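Branched-chain-amino-acid aminotransferase (Pseudomonas sp. UW4, PDB 6JIF) catalyses the reversible transfer of amino groups between branched-chain amino acids and 2-oxoglutarate, using pyridoxal-5'-phosphate as its cofactor. Local coordinates at residues Thr278-Glu283 with Gln335-Glu340; Ile36-Arg41 with Ile169-Val174; Lys237-Gly242 with Ser260-Pro265; Leu71-Gln76 with Asp155-Arg160. All coordinates share one frame; numbering follows the deposited sequence.

Overall arrangement
Three of the four contacts are buried and one lies at the surface. Interaction 1 joins the end of helix 267-278 to helix 332-346 through leucine methyls, with water-bridged charges at its margin. Interaction 3, centred about 22 Å from it, uses the loop that leads into helix 267-278, but its ties are hydrogen bonds to two buried carboxylates, one of which reaches the cofactor. Interactions 2 and 4 share the antiparallel sheet that holds strand 164-174, and both touch the second subunit. Interaction 2 is a water-mediated seam beside that strand, whereas interaction 4 places a tyrosine ring against the loop that precedes it; their centres are about 27 Å apart.

Interaction 1 (Thr278-Glu283 with Gln335-Glu340); sequences TRLGME and QKLYKE
L280 and L337 form the middle of a surface contact in which the loop leaving helix 267-278 lies against helix 332-346, apolar at its centre and charged at its margin. CD1 of L280 touches CD2 of L337 at 3.6 Å, the two side chains meeting at a slant. The other methyl, L280 CD2, is 4.0 Å from K336 CG, where leucine and lysine run past each other in opposite directions. M282 joins more loosely, its SD 4.4 Å from L337 CD2.

The polar side is carried by E340 with R279, and by K336. CG of E340 is anti to the backbone N (chi1 -176°) and the chain bends at chi2 (71°), which brings OE2 to 3.5 Å from R279 CB. The salt bridge is long, R279 NH1 to E340 OE2 being 3.8 Å, and the guanidinium and carboxylate planes stand 83° apart. A water fits between them, accepting from NH1 and donating to OE2; NH1 also bonds to the carbonyl of E350. A second water donates to L280 O at 2.7 Å and accepts weakly from K336 NZ. With no direct hydrogen bond between the segments, apolar burial probably dominates, the charges being coupled largely through water.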
loop_
_atom_site.group_PDB
_atom_site.type_symbol
_atom_site.label_atom_id
_atom_site.label_comp_id
_atom_site.label_asym_id
_atom_site.label_seq_id
_atom_site.Cartn_x
_atom_site.Cartn_y
_atom_site.Cartn_z
ATOM N N THR B 278 -30.446 17.172 8.659
ATOM C CA THR B 278 -31.809 16.729 8.902
ATOM C C THR B 278 -32.214 16.740 10.374
ATOM O O THR B 278 -33.405 16.559 10.668
ATOM C CB THR B 278 -32.030 15.326 8.333
ATOM O OG1 THR B 278 -31.268 14.393 9.103
ATOM C CG2 THR B 278 -31.505 15.291 6.899
ATOM N N ARG B 279 -31.270 16.856 11.304
ATOM C CA ARG B 279 -31.641 16.864 12.714
ATOM C C ARG B 279 -31.210 18.112 13.475
ATOM O O ARG B 279 -31.827 18.437 14.506
ATOM C CB ARG B 279 -31.105 15.588 13.419
ATOM C CG ARG B 279 -31.819 14.280 12.969
ATOM C CD ARG B 279 -33.242 14.238 13.446
ATOM N NE ARG B 279 -33.802 12.919 13.118
ATOM C CZ ARG B 279 -33.667 11.838 13.887
ATOM N NH1 ARG B 279 -33.029 11.921 15.031
ATOM N NH2 ARG B 279 -34.195 10.666 13.500
ATOM N N LEU B 280 -30.125 18.779 13.062
ATOM C CA LEU B 280 -29.595 19.909 13.823
ATOM C C LEU B 280 -29.846 21.263 13.181
ATOM O O LEU B 280 -29.378 22.268 13.716
ATOM C CB LEU B 280 -28.081 19.737 14.022
ATOM C CG LEU B 280 -27.827 18.422 14.742
ATOM C CD1 LEU B 280 -26.395 18.010 14.694
ATOM C CD2 LEU B 280 -28.322 18.602 16.209
ATOM N N GLY B 281 -30.523 21.306 12.034
ATOM C CA GLY B 281 -30.836 22.543 11.345
ATOM C C GLY B 281 -29.620 23.279 10.835
ATOM O O GLY B 281 -29.636 24.509 10.770
ATOM N N MET B 282 -28.571 22.551 10.449
ATOM C CA MET B 282 -27.323 23.165 9.990
ATOM C C MET B 282 -27.138 23.084 8.468
ATOM O O MET B 282 -27.643 22.171 7.804
ATOM C CB MET B 282 -26.115 22.517 10.670
ATOM C CG MET B 282 -26.109 22.725 12.178
ATOM S SD MET B 282 -24.757 21.764 12.905
ATOM C CE MET B 282 -23.391 22.744 12.335
ATOM N N GLU B 283 -26.394 24.055 7.922
ATOM C CA GLU B 283 -25.938 24.038 6.523
ATOM C C GLU B 283 -24.625 23.273 6.420
ATOM O O GLU B 283 -23.781 23.361 7.318
ATOM C CB GLU B 283 -25.751 25.464 5.992
ATOM C CG GLU B 283 -26.931 26.018 5.229
ATOM C CD GLU B 283 -27.212 27.478 5.511
ATOM O OE1 GLU B 283 -26.409 28.133 6.232
ATOM O OE2 GLU B 283 -28.256 27.978 5.023
ATOM N N GLN B 335 -19.678 19.912 20.525
ATOM C CA GLN B 335 -20.296 19.146 21.584
ATOM C C GLN B 335 -21.669 18.670 21.135
ATOM O O GLN B 335 -22.018 17.515 21.343
ATOM C CB GLN B 335 -20.392 19.968 22.875
ATOM C CG GLN B 335 -19.008 20.122 23.479
ATOM C CD GLN B 335 -18.988 20.590 24.915
ATOM O OE1 GLN B 335 -18.915 21.792 25.197
ATOM N NE2 GLN B 335 -19.038 19.640 25.835
ATOM N N LYS B 336 -22.425 19.547 20.453
ATOM C CA LYS B 336 -23.777 19.200 20.012
ATOM C C LYS B 336 -23.748 18.082 18.969
ATOM O O LYS B 336 -24.556 17.142 19.039
ATOM C CB LYS B 336 -24.465 20.463 19.479
ATOM C CG LYS B 336 -25.898 20.265 18.981
ATOM C CD LYS B 336 -26.547 21.605 18.529
ATOM C CE LYS B 336 -25.781 22.262 17.345
ATOM N NZ LYS B 336 -26.441 23.530 16.843
ATOM N N LEU B 337 -22.812 18.153 18.020
ATOM C CA LEU B 337 -22.635 17.081 17.038
ATOM C C LEU B 337 -22.258 15.767 17.714
ATOM O O LEU B 337 -22.741 14.702 17.353
ATOM C CB LEU B 337 -21.548 17.470 16.032
ATOM C CG LEU B 337 -21.923 18.562 15.033
ATOM C CD1 LEU B 337 -20.661 19.148 14.376
ATOM C CD2 LEU B 337 -22.837 18.002 13.954
ATOM N N TYR B 338 -21.319 15.813 18.641
ATOM C CA TYR B 338 -20.943 14.588 19.329
ATOM C C TYR B 338 -22.131 14.000 20.104
ATOM O O TYR B 338 -22.360 12.780 20.088
ATOM C CB TYR B 338 -19.802 14.907 20.272
ATOM C CG TYR B 338 -19.338 13.743 21.066
ATOM C CD1 TYR B 338 -18.437 12.853 20.518
ATOM C CD2 TYR B 338 -19.778 13.554 22.385
ATOM C CE1 TYR B 338 -17.980 11.795 21.243
ATOM C CE2 TYR B 338 -19.329 12.472 23.132
ATOM C CZ TYR B 338 -18.424 11.602 22.554
ATOM O OH TYR B 338 -17.973 10.510 23.266
ATOM N N LYS B 339 -22.893 14.855 20.765
ATOM C CA LYS B 339 -24.064 14.394 21.525
ATOM C C LYS B 339 -25.054 13.702 20.593
ATOM O O LYS B 339 -25.559 12.616 20.895
ATOM C CB LYS B 339 -24.727 15.561 22.223
ATOM C CG LYS B 339 -25.975 15.097 23.044
ATOM C CD LYS B 339 -26.510 16.162 24.008
ATOM C CE LYS B 339 -27.498 17.100 23.331
ATOM N NZ LYS B 339 -27.113 18.570 23.491
ATOM N N GLU B 340 -25.321 14.322 19.443
ATOM C CA GLU B 340 -26.315 13.776 18.521
ATOM C C GLU B 340 -25.862 12.425 17.964
ATOM O O GLU B 340 -26.637 11.436 17.932
ATOM C CB GLU B 340 -26.570 14.785 17.394
ATOM C CG GLU B 340 -27.670 14.361 16.411
ATOM C CD GLU B 340 -29.105 14.408 17.018
ATOM O OE1 GLU B 340 -29.318 14.962 18.132
ATOM O OE2 GLU B 340 -30.079 13.946 16.329
HETATM O O HOH W 1 -32.493 14.474 16.824
HETATM O O HOH W 2 -29.572 22.514 16.435
#

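Interaction 2 (Ile36-Arg41 with Ile169-Val174); sequences IKTDKR and IFCIPV
R41 starts its contact with 169-174 at the root of the side chain, where CB lies 3.1 Å from I169 O and 3.9 Å from F170 CB. CG sits between the backbone N and carbonyl carbon (chi1 58°), and further bends at chi2 and chi3 fold the chain back over its own loop. There NH1 donates to T38 O at 2.9 Å, with that oxygen in the guanidinium plane but NH1 well above the carbonyl plane. A water lies over one guanidinium face, and NH2 at the tip makes a salt bridge to E66 of the second subunit.

That water also accepts from C171 N and donates to K40 O and T38 OG1, so it links loop and strand just where strand 41-47 begins beside strand 164-174 in the antiparallel sheet. A second water repeats the role further along, accepting from T38 N and donating to I36 O and C171 O. T38 adds its methyl, CG2 being 3.9 Å from P173 CD, while its OG1 is 2.8 Å from C171 O.

With an alanine in place of T38, the first water would probably lose one of its anchors and P173 its methyl neighbour. At I36 the carbonyl O approaches I172 CG2 at 3.2 Å. Two bridging waters thus take up backbone polar groups in a buried contact, while the arginine ties the start of strand 41-47 to the second subunit.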
loop_
_atom_site.group_PDB
_atom_site.type_symbol
_atom_site.label_atom_id
_atom_site.label_comp_id
_atom_site.label_asym_id
_atom_site.label_seq_id
_atom_site.Cartn_x
_atom_site.Cartn_y
_atom_site.Cartn_z
ATOM N N ILE B 36 -7.423 -7.200 21.293
ATOM C CA ILE B 36 -7.676 -8.232 22.292
ATOM C C ILE B 36 -8.286 -9.419 21.547
ATOM O O ILE B 36 -9.095 -9.228 20.636
ATOM C CB ILE B 36 -8.620 -7.701 23.386
ATOM C CG1 ILE B 36 -7.870 -6.736 24.331
ATOM C CG2 ILE B 36 -9.232 -8.833 24.206
ATOM C CD1 ILE B 36 -8.729 -5.561 24.835
ATOM N N LYS B 37 -7.877 -10.645 21.886
ATOM C CA LYS B 37 -8.391 -11.818 21.158
ATOM C C LYS B 37 -9.765 -12.216 21.707
ATOM O O LYS B 37 -9.909 -12.590 22.880
ATOM C CB LYS B 37 -7.411 -12.985 21.206
ATOM C CG LYS B 37 -7.878 -14.225 20.464
ATOM C CD LYS B 37 -6.961 -15.394 20.803
ATOM C CE LYS B 37 -7.326 -16.597 19.978
ATOM N NZ LYS B 37 -6.451 -17.753 20.331
ATOM N N THR B 38 -10.774 -12.068 20.862
ATOM C CA THR B 38 -12.126 -12.479 21.164
ATOM C C THR B 38 -12.307 -13.939 20.741
ATOM O O THR B 38 -11.403 -14.566 20.188
ATOM C CB THR B 38 -13.103 -11.511 20.479
ATOM O OG1 THR B 38 -12.762 -11.412 19.098
ATOM C CG2 THR B 38 -13.002 -10.111 21.148
ATOM N N ASP B 39 -13.506 -14.464 20.962
ATOM C CA ASP B 39 -13.749 -15.904 20.905
ATOM C C ASP B 39 -13.786 -16.440 19.474
ATOM O O ASP B 39 -13.127 -17.439 19.174
ATOM C CB ASP B 39 -15.053 -16.220 21.602
ATOM C CG ASP B 39 -14.937 -16.114 23.096
ATOM O OD1 ASP B 39 -13.798 -16.091 23.625
ATOM O OD2 ASP B 39 -15.988 -16.036 23.736
ATOM N N LYS B 40 -14.571 -15.819 18.586
ATOM C CA LYS B 40 -14.748 -16.331 17.222
ATOM C C LYS B 40 -14.597 -15.212 16.215
ATOM O O LYS B 40 -14.993 -14.069 16.459
ATOM C CB LYS B 40 -16.141 -16.979 16.992
ATOM C CG LYS B 40 -16.610 -17.938 18.023
ATOM C CD LYS B 40 -16.345 -19.350 17.604
ATOM C CE LYS B 40 -17.309 -20.317 18.297
ATOM N NZ LYS B 40 -16.865 -21.700 18.112
ATOM N N ARG B 41 -14.103 -15.561 15.045
ATOM C CA ARG B 41 -14.088 -14.626 13.936
ATOM C C ARG B 41 -14.677 -15.316 12.717
ATOM O O ARG B 41 -14.775 -16.535 12.668
ATOM C CB ARG B 41 -12.648 -14.054 13.623
ATOM C CG ARG B 41 -11.542 -15.072 13.283
ATOM C CD ARG B 41 -10.892 -15.662 14.539
ATOM N NE ARG B 41 -10.362 -14.571 15.364
ATOM C CZ ARG B 41 -10.486 -14.479 16.688
ATOM N NH1 ARG B 41 -11.088 -15.440 17.389
ATOM N NH2 ARG B 41 -10.000 -13.397 17.308
ATOM N N ILE B 169 -13.616 -11.345 9.370
ATOM C CA ILE B 169 -14.042 -10.276 10.274
ATOM C C ILE B 169 -13.680 -10.722 11.687
ATOM O O ILE B 169 -14.194 -11.739 12.168
ATOM C CB ILE B 169 -15.558 -9.949 10.209
ATOM C CG1 ILE B 169 -16.060 -9.858 8.755
ATOM C CG2 ILE B 169 -15.928 -8.705 11.095
ATOM C CD1 ILE B 169 -17.550 -9.822 8.639
ATOM N N PHE B 170 -12.858 -9.926 12.377
ATOM C CA PHE B 170 -12.705 -10.163 13.809
ATOM C C PHE B 170 -13.252 -8.956 14.565
ATOM O O PHE B 170 -13.571 -7.925 13.979
ATOM C CB PHE B 170 -11.244 -10.489 14.198
ATOM C CG PHE B 170 -10.249 -9.403 13.947
ATOM C CD1 PHE B 170 -10.015 -8.416 14.913
ATOM C CD2 PHE B 170 -9.450 -9.416 12.793
ATOM C CE1 PHE B 170 -9.067 -7.415 14.720
ATOM C CE2 PHE B 170 -8.506 -8.383 12.613
ATOM C CZ PHE B 170 -8.329 -7.383 13.578
ATOM N N CYS B 171 -13.440 -9.113 15.873
ATOM C CA CYS B 171 -13.943 -8.016 16.691
ATOM C C CYS B 171 -13.075 -7.856 17.934
ATOM O O CYS B 171 -12.311 -8.749 18.325
ATOM C CB CYS B 171 -15.433 -8.220 17.065
ATOM S SG CYS B 171 -15.802 -9.558 18.194
ATOM N N ILE B 172 -13.182 -6.684 18.536
ATOM C CA ILE B 172 -12.469 -6.369 19.796
ATOM C C ILE B 172 -13.333 -5.433 20.623
ATOM O O ILE B 172 -13.993 -4.559 20.054
ATOM C CB ILE B 172 -11.090 -5.710 19.554
ATOM C CG1 ILE B 172 -11.221 -4.483 18.640
ATOM C CG2 ILE B 172 -10.107 -6.681 18.960
ATOM C CD1 ILE B 172 -9.987 -3.636 18.723
ATOM N N PRO B 173 -13.365 -5.574 21.957
ATOM C CA PRO B 173 -14.028 -4.565 22.777
ATOM C C PRO B 173 -13.164 -3.308 22.797
ATOM O O PRO B 173 -11.931 -3.384 22.820
ATOM C CB PRO B 173 -14.081 -5.232 24.152
ATOM C CG PRO B 173 -12.817 -6.059 24.177
ATOM C CD PRO B 173 -12.727 -6.626 22.770
ATOM N N VAL B 174 -13.805 -2.137 22.705
ATOM C CA VAL B 174 -13.066 -0.876 22.667
ATOM C C VAL B 174 -13.755 0.105 23.605
ATOM O O VAL B 174 -14.932 -0.057 23.969
ATOM C CB VAL B 174 -12.951 -0.301 21.227
ATOM C CG1 VAL B 174 -12.182 -1.281 20.295
ATOM C CG2 VAL B 174 -14.354 0.013 20.656
HETATM O O HOH W 3 -10.172 -10.505 18.499
HETATM O O HOH W 4 -13.232 -11.916 16.630
#

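Interaction 3 (Lys237-Gly242 with Ser260-Pro265); sequences KIEEVG and SPSVLP. With PLP (pyridoxal-5'-phosphate), chain D.
E239 makes the tight part of this contact, its buried carboxylate held at both oxygens by serine hydroxyls. S262 OG donates to E239 OE1 at 2.5 Å through the syn lone pair, whereas S260 OG donates to E239 OE2 at 2.7 Å from above the carboxylate plane, 47° out of it. S260 OG in turn accepts from S262 N at 3.1 Å, an ST turn within the type I beta turn S260-V263, so the hydroxyl is fixed from two sides. Were a leucine to stand at E239, both hydroxyls would probably be left without their acceptor and the turn without its polar tie to the strand.

E239 and E240 together face Y229 in a classic beta bulge of strand 238-241. The bulge puts both glutamates on the side of 260-265: E240 OE2 accepts from L264 N at 2.7 Å, nearly in line with its C-O bond, and OE1 lies 2.8 Å from PLP N1, the glutamate-pyridine pairing known from fold-type IV transaminases. L264 CG packs 3.6 Å from PLP C3.

Between these polar grips the fit is looser. V263 lies between the two carboxylates and meets them by van der Waals touch alone, its CG2 being 3.8 Å from E239 O, and the turn faces solvent at P261, which points away from the strand.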
loop_
_atom_site.group_PDB
_atom_site.type_symbol
_atom_site.label_atom_id
_atom_site.label_comp_id
_atom_site.label_asym_id
_atom_site.label_seq_id
_atom_site.Cartn_x
_atom_site.Cartn_y
_atom_site.Cartn_z
ATOM N N LYS B 237 -4.707 22.745 0.296
ATOM C CA LYS B 237 -6.048 22.437 0.810
ATOM C C LYS B 237 -5.994 21.249 1.760
ATOM O O LYS B 237 -5.307 20.270 1.489
ATOM C CB LYS B 237 -7.010 22.127 -0.382
ATOM C CG LYS B 237 -7.339 23.331 -1.237
ATOM C CD LYS B 237 -7.967 22.933 -2.608
ATOM C CE LYS B 237 -6.968 22.204 -3.474
ATOM N NZ LYS B 237 -7.357 22.128 -4.950
ATOM N N ILE B 238 -6.716 21.321 2.882
ATOM C CA ILE B 238 -6.760 20.190 3.814
ATOM C C ILE B 238 -7.515 19.023 3.204
ATOM O O ILE B 238 -8.586 19.194 2.617
ATOM C CB ILE B 238 -7.445 20.625 5.119
ATOM C CG1 ILE B 238 -6.570 21.677 5.794
ATOM C CG2 ILE B 238 -7.694 19.420 6.077
ATOM C CD1 ILE B 238 -7.209 22.321 7.029
ATOM N N GLU B 239 -6.976 17.823 3.375
ATOM C CA GLU B 239 -7.649 16.598 2.951
ATOM C C GLU B 239 -7.990 15.662 4.096
ATOM O O GLU B 239 -9.124 15.197 4.168
ATOM C CB GLU B 239 -6.801 15.868 1.933
ATOM C CG GLU B 239 -6.624 16.671 0.667
ATOM C CD GLU B 239 -6.811 15.810 -0.586
ATOM O OE1 GLU B 239 -6.523 14.587 -0.507
ATOM O OE2 GLU B 239 -7.257 16.377 -1.627
ATOM N N GLU B 240 -7.042 15.369 5.003
ATOM C CA GLU B 240 -7.298 14.366 6.034
ATOM C C GLU B 240 -6.548 14.729 7.298
ATOM O O GLU B 240 -5.460 15.303 7.249
ATOM C CB GLU B 240 -6.856 12.932 5.663
ATOM C CG GLU B 240 -7.495 12.354 4.413
ATOM C CD GLU B 240 -8.862 11.779 4.678
ATOM O OE1 GLU B 240 -9.368 11.904 5.828
ATOM O OE2 GLU B 240 -9.419 11.173 3.746
ATOM N N VAL B 241 -7.100 14.296 8.435
ATOM C CA VAL B 241 -6.456 14.539 9.744
ATOM C C VAL B 241 -6.054 13.163 10.245
ATOM O O VAL B 241 -6.914 12.415 10.736
ATOM C CB VAL B 241 -7.401 15.243 10.720
ATOM C CG1 VAL B 241 -6.737 15.482 12.124
ATOM C CG2 VAL B 241 -7.914 16.557 10.136
ATOM N N GLY B 242 -4.795 12.789 10.065
ATOM C CA GLY B 242 -4.370 11.441 10.437
ATOM C C GLY B 242 -5.166 10.442 9.596
ATOM O O GLY B 242 -5.195 10.558 8.360
ATOM N N SER B 260 -12.659 15.976 -2.488
ATOM C CA SER B 260 -11.676 15.836 -3.561
ATOM C C SER B 260 -11.588 14.361 -3.912
ATOM O O SER B 260 -11.988 13.505 -3.101
ATOM C CB SER B 260 -10.303 16.357 -3.131
ATOM O OG SER B 260 -9.447 15.304 -2.726
ATOM N N PRO B 261 -11.054 14.037 -5.085
ATOM C CA PRO B 261 -10.974 12.614 -5.473
ATOM C C PRO B 261 -10.080 11.770 -4.566
ATOM O O PRO B 261 -10.232 10.538 -4.588
ATOM C CB PRO B 261 -10.421 12.664 -6.906
ATOM C CG PRO B 261 -10.775 14.073 -7.434
ATOM C CD PRO B 261 -10.725 14.958 -6.180
ATOM N N SER B 262 -9.196 12.381 -3.752
ATOM C CA SER B 262 -8.267 11.619 -2.910
ATOM C C SER B 262 -8.664 11.565 -1.435
ATOM O O SER B 262 -8.038 10.811 -0.684
ATOM C CB SER B 262 -6.844 12.155 -3.056
ATOM O OG SER B 262 -6.818 13.559 -2.791
ATOM N N VAL B 263 -9.722 12.262 -1.026
ATOM C CA VAL B 263 -10.256 12.138 0.339
ATOM C C VAL B 263 -10.985 10.807 0.530
ATOM O O VAL B 263 -11.827 10.401 -0.277
ATOM C CB VAL B 263 -11.189 13.330 0.635
ATOM C CG1 VAL B 263 -11.895 13.198 1.993
ATOM C CG2 VAL B 263 -10.431 14.654 0.606
ATOM N N LEU B 264 -10.750 10.168 1.664
ATOM C CA LEU B 264 -11.472 8.945 2.015
ATOM C C LEU B 264 -12.902 9.278 2.427
ATOM O O LEU B 264 -13.104 10.069 3.362
ATOM C CB LEU B 264 -10.733 8.229 3.151
ATOM C CG LEU B 264 -11.056 6.759 3.461
ATOM C CD1 LEU B 264 -12.392 6.643 4.097
ATOM C CD2 LEU B 264 -11.020 5.806 2.278
ATOM N N PRO B 265 -13.919 8.740 1.757
ATOM C CA PRO B 265 -15.294 9.123 2.093
ATOM C C PRO B 265 -15.778 8.434 3.362
ATOM O O PRO B 265 -16.196 7.282 3.314
ATOM C CB PRO B 265 -16.114 8.668 0.868
ATOM C CG PRO B 265 -15.209 7.721 0.158
ATOM C CD PRO B 265 -13.819 8.044 0.462
HETATM N N1 PLP D . -10.006 9.304 6.717
HETATM C C2 PLP D . -9.168 8.272 6.416
HETATM C C2A PLP D . -7.911 8.615 5.682
HETATM C C3 PLP D . -9.515 6.958 6.732
HETATM O O3 PLP D . -8.683 5.931 6.370
HETATM C C4 PLP D . -10.730 6.698 7.419
HETATM C C4A PLP D . -11.244 5.282 7.605
HETATM C C5 PLP D . -11.544 7.806 7.724
HETATM C C6 PLP D . -11.171 9.063 7.354
HETATM C C5A PLP D . -12.817 7.731 8.506
HETATM O O4P PLP D . -13.701 6.839 7.939
HETATM P P PLP D . -14.903 6.288 8.832
HETATM O O1P PLP D . -15.689 7.446 9.397
HETATM O O2P PLP D . -15.733 5.520 7.793
HETATM O O3P PLP D . -14.397 5.420 9.980
#

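Interaction 4 (Leu71-Gln76 with Asp155-Arg160); sequences LHYGQQ and DNIGVR
The ring of Y73 lies beneath a backbone CH of V159, an unusual main-chain CH-pi contact: V159 CA is 3.9 Å from the ring centroid and only 7° off the ring normal. H72 CB presses on the opposite face near the rim, so the ring is clamped between its own neighbour and the loop. CG of Y73 stands beside the backbone N (chi1 -56°), which sends the ring out toward 155-160. Its OH accepts from G158 N at 3.0 Å, a bent bond with an N-H...O angle of 138°, and it also bonds to R147 of the second subunit. V159 CB adds an apolar touch, 3.9 Å from Y73 CE1.

The loop is braced from within. N156 ND2 donates to G158 O at 3.0 Å, almost in its own amide plane, while R160 NH1 reaches both N156 OD1 and, at 2.7 Å, I157 O. At G158 the backbone angles would jam a CB against the preceding carbonyl.

In the fold, 71-76 leads from helix 69-72 into strand 76-85, while 155-160 connects the antiparallel strands 143-153 and 164-174. The contact thus sets the helix end against the strand connection, beside the second subunit, whose Q76 accepts from G74 N.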
loop_
_atom_site.group_PDB
_atom_site.type_symbol
_atom_site.label_atom_id
_atom_site.label_comp_id
_atom_site.label_asym_id
_atom_site.label_seq_id
_atom_site.Cartn_x
_atom_site.Cartn_y
_atom_site.Cartn_z
ATOM N N LEU B 71 0.611 -9.666 0.727
ATOM C CA LEU B 71 1.883 -9.444 1.423
ATOM C C LEU B 71 2.956 -8.870 0.519
ATOM O O LEU B 71 3.932 -8.306 1.026
ATOM C CB LEU B 71 2.431 -10.742 2.067
ATOM C CG LEU B 71 1.516 -11.364 3.157
ATOM C CD1 LEU B 71 2.065 -12.754 3.462
ATOM C CD2 LEU B 71 1.360 -10.490 4.452
ATOM N N HIS B 72 2.810 -8.986 -0.794
ATOM C CA HIS B 72 3.813 -8.484 -1.715
ATOM C C HIS B 72 3.359 -7.271 -2.486
ATOM O O HIS B 72 4.165 -6.410 -2.754
ATOM C CB HIS B 72 4.194 -9.549 -2.741
ATOM C CG HIS B 72 4.939 -10.686 -2.133
ATOM N ND1 HIS B 72 6.301 -10.806 -2.251
ATOM C CD2 HIS B 72 4.534 -11.679 -1.308
ATOM C CE1 HIS B 72 6.704 -11.871 -1.580
ATOM N NE2 HIS B 72 5.652 -12.408 -0.987
ATOM N N TYR B 73 2.091 -7.232 -2.897
ATOM C CA TYR B 73 1.621 -6.183 -3.803
ATOM C C TYR B 73 0.455 -5.408 -3.202
ATOM O O TYR B 73 -0.345 -4.807 -3.945
ATOM C CB TYR B 73 1.244 -6.804 -5.157
ATOM C CG TYR B 73 2.372 -7.573 -5.762
ATOM C CD1 TYR B 73 3.533 -6.934 -6.221
ATOM C CD2 TYR B 73 2.277 -8.946 -5.923
ATOM C CE1 TYR B 73 4.545 -7.658 -6.822
ATOM C CE2 TYR B 73 3.324 -9.691 -6.487
ATOM C CZ TYR B 73 4.421 -9.054 -6.956
ATOM O OH TYR B 73 5.440 -9.777 -7.529
ATOM N N GLY B 74 0.353 -5.384 -1.865
ATOM C CA GLY B 74 -0.614 -4.488 -1.264
ATOM C C GLY B 74 -2.052 -4.799 -1.562
ATOM O O GLY B 74 -2.882 -3.908 -1.433
ATOM N N GLN B 75 -2.386 -6.056 -1.947
ATOM C CA GLN B 75 -3.769 -6.319 -2.375
ATOM C C GLN B 75 -4.603 -6.644 -1.136
ATOM O O GLN B 75 -4.789 -7.808 -0.766
ATOM C CB GLN B 75 -3.824 -7.442 -3.407
ATOM C CG GLN B 75 -5.097 -7.349 -4.103
ATOM C CD GLN B 75 -5.269 -8.390 -5.197
ATOM O OE1 GLN B 75 -4.658 -9.464 -5.171
ATOM N NE2 GLN B 75 -6.115 -8.073 -6.159
ATOM N N GLN B 76 -5.121 -5.595 -0.510
ATOM C CA GLN B 76 -5.748 -5.688 0.804
ATOM C C GLN B 76 -6.643 -4.477 0.985
ATOM O O GLN B 76 -6.309 -3.372 0.528
ATOM C CB GLN B 76 -4.686 -5.683 1.937
ATOM C CG GLN B 76 -3.828 -4.453 1.960
ATOM C CD GLN B 76 -2.659 -4.611 2.908
ATOM O OE1 GLN B 76 -2.529 -3.859 3.879
ATOM N NE2 GLN B 76 -1.818 -5.593 2.671
ATOM N N ASP B 155 -0.583 -19.045 -3.779
ATOM C CA ASP B 155 0.730 -18.948 -4.419
ATOM C C ASP B 155 0.706 -18.029 -5.631
ATOM O O ASP B 155 -0.059 -18.257 -6.578
ATOM C CB ASP B 155 1.199 -20.305 -4.887
ATOM C CG ASP B 155 1.438 -21.297 -3.771
ATOM O OD1 ASP B 155 1.417 -20.936 -2.575
ATOM O OD2 ASP B 155 1.706 -22.469 -4.143
ATOM N N ASN B 156 1.640 -17.077 -5.662
ATOM C CA ASN B 156 1.769 -16.164 -6.788
ATOM C C ASN B 156 3.144 -15.510 -6.810
ATOM O O ASN B 156 3.776 -15.316 -5.770
ATOM C CB ASN B 156 0.702 -15.057 -6.733
ATOM C CG ASN B 156 0.835 -14.104 -7.887
ATOM O OD1 ASN B 156 0.550 -14.480 -9.014
ATOM N ND2 ASN B 156 1.321 -12.875 -7.628
ATOM N N ILE B 157 3.574 -15.117 -8.004
ATOM C CA ILE B 157 4.637 -14.130 -8.166
ATOM C C ILE B 157 4.312 -13.283 -9.396
ATOM O O ILE B 157 3.806 -13.796 -10.406
ATOM C CB ILE B 157 6.033 -14.776 -8.279
ATOM C CG1 ILE B 157 7.119 -13.766 -7.985
ATOM C CG2 ILE B 157 6.292 -15.359 -9.647
ATOM C CD1 ILE B 157 7.550 -13.865 -6.599
ATOM N N GLY B 158 4.676 -11.996 -9.336
ATOM C CA GLY B 158 4.401 -11.092 -10.447
ATOM C C GLY B 158 3.136 -10.321 -10.208
ATOM O O GLY B 158 2.127 -10.880 -9.766
ATOM N N VAL B 159 3.172 -9.006 -10.430
ATOM C CA VAL B 159 2.047 -8.200 -9.974
ATOM C C VAL B 159 0.814 -8.513 -10.835
ATOM O O VAL B 159 0.809 -8.294 -12.047
ATOM C CB VAL B 159 2.428 -6.711 -9.977
ATOM C CG1 VAL B 159 3.051 -6.331 -11.296
ATOM C CG2 VAL B 159 1.237 -5.846 -9.604
ATOM N N ARG B 160 -0.243 -9.023 -10.202
ATOM C CA ARG B 160 -1.527 -9.344 -10.829
ATOM C C ARG B 160 -2.524 -9.593 -9.707
ATOM O O ARG B 160 -2.153 -9.677 -8.540
ATOM C CB ARG B 160 -1.458 -10.573 -11.715
ATOM C CG ARG B 160 -1.374 -11.876 -10.872
ATOM C CD ARG B 160 -1.331 -13.087 -11.772
ATOM N NE ARG B 160 -0.404 -12.918 -12.888
ATOM C CZ ARG B 160 0.885 -13.245 -12.856
ATOM N NH1 ARG B 160 1.413 -13.742 -11.757
ATOM N NH2 ARG B 160 1.645 -13.067 -13.932
#